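Local coordinates for protein mannose-specific lectin 3 chain 2 (Crocus vernus, PDB 3MEZ) that probably binds mannose as one of two kinds of bulb-type lectin domain that assemble into a heterotetramer, at residues Q13-Y16 and D17-L21. Sequence-based numbering, arbitrary orientation.
Sequences QVMY and DNAQL. Unlike the reference sequence in segment 13-16: M15 (reference Gln).
At the edge of the Y16 ring and near its plane lies CB of D17, 3.9 Å from CD2 of Y16. The D17 carboxylate is turned nearly parallel to the ring (7° between planes) but displaced beyond its edge, and no stack forms. F60 of the same chain, on strand 60-63, also touches the Y16 side chain. CG of Y16 sits between the backbone N and the carbonyl carbon, and the ring reaches toward the second subunit, where Y16 OH is hydrogen-bonded to I2 N of that subunit.

The backbone makes a type I' beta turn from Y16 to A19, closed by A19 N donating to Y16 O at 3.2 Å. The bond is fairly straight at the hydrogen (159°), but the donor stands 59° out of the carbonyl plane. Just before the turn, M15 CB meets A19 CB at 4.1 Å. With CG anti to the carbonyl carbon and chi2 extended, M15 SD lies 4.1 Å from C of Q20 and 4.2 Å from CG of L21.

The turn thus joins two sheets of the bulb-type lectin domain, through strands 14-16 and 20-23. Its chemistry implies a division: one backbone bond closes the turn, M15 packs against A19 and L21 on the buried side of the link, and D17 and N18 are exposed, N18 OD1 being hydrogen-bonded to D32 N.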
ATOM      1  N   GLN B  13       0.397  -4.532  -6.228  1.00 17.29           N
ATOM      2  CA  GLN B  13      -0.425  -3.545  -5.556  1.00 18.53           C
ATOM      3  C   GLN B  13      -1.899  -4.005  -5.396  1.00 19.35           C
ATOM      4  O   GLN B  13      -2.423  -4.760  -6.159  1.00 18.94           O
ATOM      5  CB  GLN B  13      -0.388  -2.166  -6.241  1.00 18.34           C
ATOM      6  CG  GLN B  13       0.916  -1.520  -6.266  1.00 20.57           C
ATOM      7  CD  GLN B  13       0.874  -0.073  -6.738  1.00 21.18           C
ATOM      8  OE1 GLN B  13       0.402   0.215  -7.779  1.00 18.01           O
ATOM      9  NE2 GLN B  13       1.399   0.796  -5.950  1.00 21.04           N
ATOM     10  N   VAL B  14      -2.541  -3.494  -4.382  1.00 17.39           N
ATOM     11  CA  VAL B  14      -3.912  -3.792  -4.067  1.00 17.37           C
ATOM     12  C   VAL B  14      -4.754  -2.536  -3.806  1.00 18.52           C
ATOM     13  O   VAL B  14      -4.245  -1.541  -3.452  1.00 19.23           O
ATOM     14  CB  VAL B  14      -4.024  -4.697  -2.832  1.00 17.94           C
ATOM     15  CG1 VAL B  14      -3.322  -5.955  -3.021  1.00 17.48           C
ATOM     16  CG2 VAL B  14      -3.504  -3.998  -1.642  1.00 16.98           C
ATOM     17  N   MET B  15      -6.046  -2.640  -3.998  1.00 19.26           N
ATOM     18  CA  MET B  15      -6.981  -1.596  -3.666  1.00 21.11           C
ATOM     19  C   MET B  15      -8.132  -2.163  -2.846  1.00 20.22           C
ATOM     20  O   MET B  15      -8.633  -3.203  -3.151  1.00 22.31           O
ATOM     21  CB  MET B  15      -7.531  -0.953  -4.918  1.00 22.48           C
ATOM     22  CG  MET B  15      -6.576  -0.207  -5.743  1.00 27.68           C
ATOM     23  SD  MET B  15      -7.368   0.746  -7.061  1.00 36.53           S
ATOM     24  CE  MET B  15      -7.760  -0.512  -8.093  1.00 20.36           C
ATOM     25  N   TYR B  16      -8.513  -1.470  -1.794  1.00 20.43           N
ATOM     26  CA  TYR B  16      -9.615  -1.885  -0.977  1.00 20.11           C
ATOM     27  C   TYR B  16     -10.348  -0.733  -0.295  1.00 21.30           C
ATOM     28  O   TYR B  16      -9.832   0.335  -0.171  1.00 21.07           O
ATOM     29  CB  TYR B  16      -9.166  -2.940   0.025  1.00 20.20           C
ATOM     30  CG  TYR B  16      -8.035  -2.510   0.897  1.00 17.90           C
ATOM     31  CD1 TYR B  16      -6.744  -2.766   0.552  1.00 19.34           C
ATOM     32  CD2 TYR B  16      -8.261  -1.819   2.046  1.00 20.29           C
ATOM     33  CE1 TYR B  16      -5.724  -2.370   1.300  1.00 18.05           C
ATOM     34  CE2 TYR B  16      -7.245  -1.409   2.819  1.00 19.13           C
ATOM     35  CZ  TYR B  16      -5.976  -1.682   2.454  1.00 16.79           C
ATOM     36  OH  TYR B  16      -4.994  -1.259   3.231  1.00 20.93           O
ATOM     37  N   ASP B  17     -11.575  -0.985   0.110  1.00 21.76           N
ATOM     38  CA  ASP B  17     -12.317  -0.063   0.908  1.00 23.00           C
ATOM     39  C   ASP B  17     -12.422   1.339   0.315  1.00 22.34           C
ATOM     40  O   ASP B  17     -12.115   2.273   0.958  1.00 20.04           O
ATOM     41  CB  ASP B  17     -11.709   0.003   2.284  1.00 24.02           C
ATOM     42  CG  ASP B  17     -12.653   0.512   3.310  1.00 28.72           C
ATOM     43  OD1 ASP B  17     -13.836   0.513   3.085  1.00 29.77           O
ATOM     44  OD2 ASP B  17     -12.183   0.940   4.320  1.00 32.80           O
ATOM     45  N   ASN B  18     -12.823   1.396  -0.943  1.00 22.10           N
ATOM     46  CA  ASN B  18     -13.100   2.615  -1.690  1.00 22.22           C
ATOM     47  C   ASN B  18     -11.892   3.340  -2.259  1.00 22.56           C
ATOM     48  O   ASN B  18     -12.021   4.380  -2.799  1.00 23.11           O
ATOM     49  CB  ASN B  18     -13.934   3.571  -0.895  1.00 23.52           C
ATOM     50  CG  ASN B  18     -15.183   2.960  -0.414  1.00 26.48           C
ATOM     51  OD1 ASN B  18     -15.899   2.363  -1.156  1.00 27.19           O
ATOM     52  ND2 ASN B  18     -15.456   3.121   0.833  1.00 31.95           N
ATOM     53  N   ALA B  19     -10.744   2.711  -2.184  1.00 20.64           N
ATOM     54  CA  ALA B  19      -9.573   3.185  -2.874  1.00 20.25           C
ATOM     55  C   ALA B  19      -9.823   3.231  -4.396  1.00 20.12           C
ATOM     56  O   ALA B  19     -10.566   2.476  -4.894  1.00 20.36           O
ATOM     57  CB  ALA B  19      -8.457   2.324  -2.582  1.00 20.46           C
ATOM     58  N   GLN B  20      -9.208   4.172  -5.085  1.00 20.39           N
ATOM     59  CA  GLN B  20      -9.437   4.347  -6.491  1.00 19.25           C
ATOM     60  C   GLN B  20      -8.235   4.751  -7.320  1.00 20.76           C
ATOM     61  O   GLN B  20      -7.249   5.226  -6.819  1.00 19.57           O
ATOM     62  CB  GLN B  20     -10.549   5.353  -6.735  1.00 21.42           C
ATOM     63  CG  GLN B  20     -10.193   6.750  -6.376  1.00 23.43           C
ATOM     64  CD  GLN B  20     -11.304   7.762  -6.616  1.00 33.29           C
ATOM     65  OE1 GLN B  20     -12.411   7.590  -6.212  1.00 32.68           O
ATOM     66  NE2 GLN B  20     -10.969   8.815  -7.258  1.00 35.97           N
ATOM     67  N   LEU B  21      -8.389   4.536  -8.614  1.00 17.92           N
ATOM     68  CA  LEU B  21      -7.636   5.202  -9.635  1.00 18.10           C
ATOM     69  C   LEU B  21      -8.533   6.280 -10.201  1.00 20.21           C
ATOM     70  O   LEU B  21      -9.713   6.121 -10.218  1.00 20.74           O
ATOM     71  CB  LEU B  21      -7.230   4.279 -10.747  1.00 17.53           C
ATOM     72  CG  LEU B  21      -6.451   3.012 -10.483  1.00 17.24           C
ATOM     73  CD1 LEU B  21      -6.162   2.267 -11.697  1.00 16.44           C
ATOM     74  CD2 LEU B  21      -5.217   3.252  -9.714  1.00 21.68           C
TER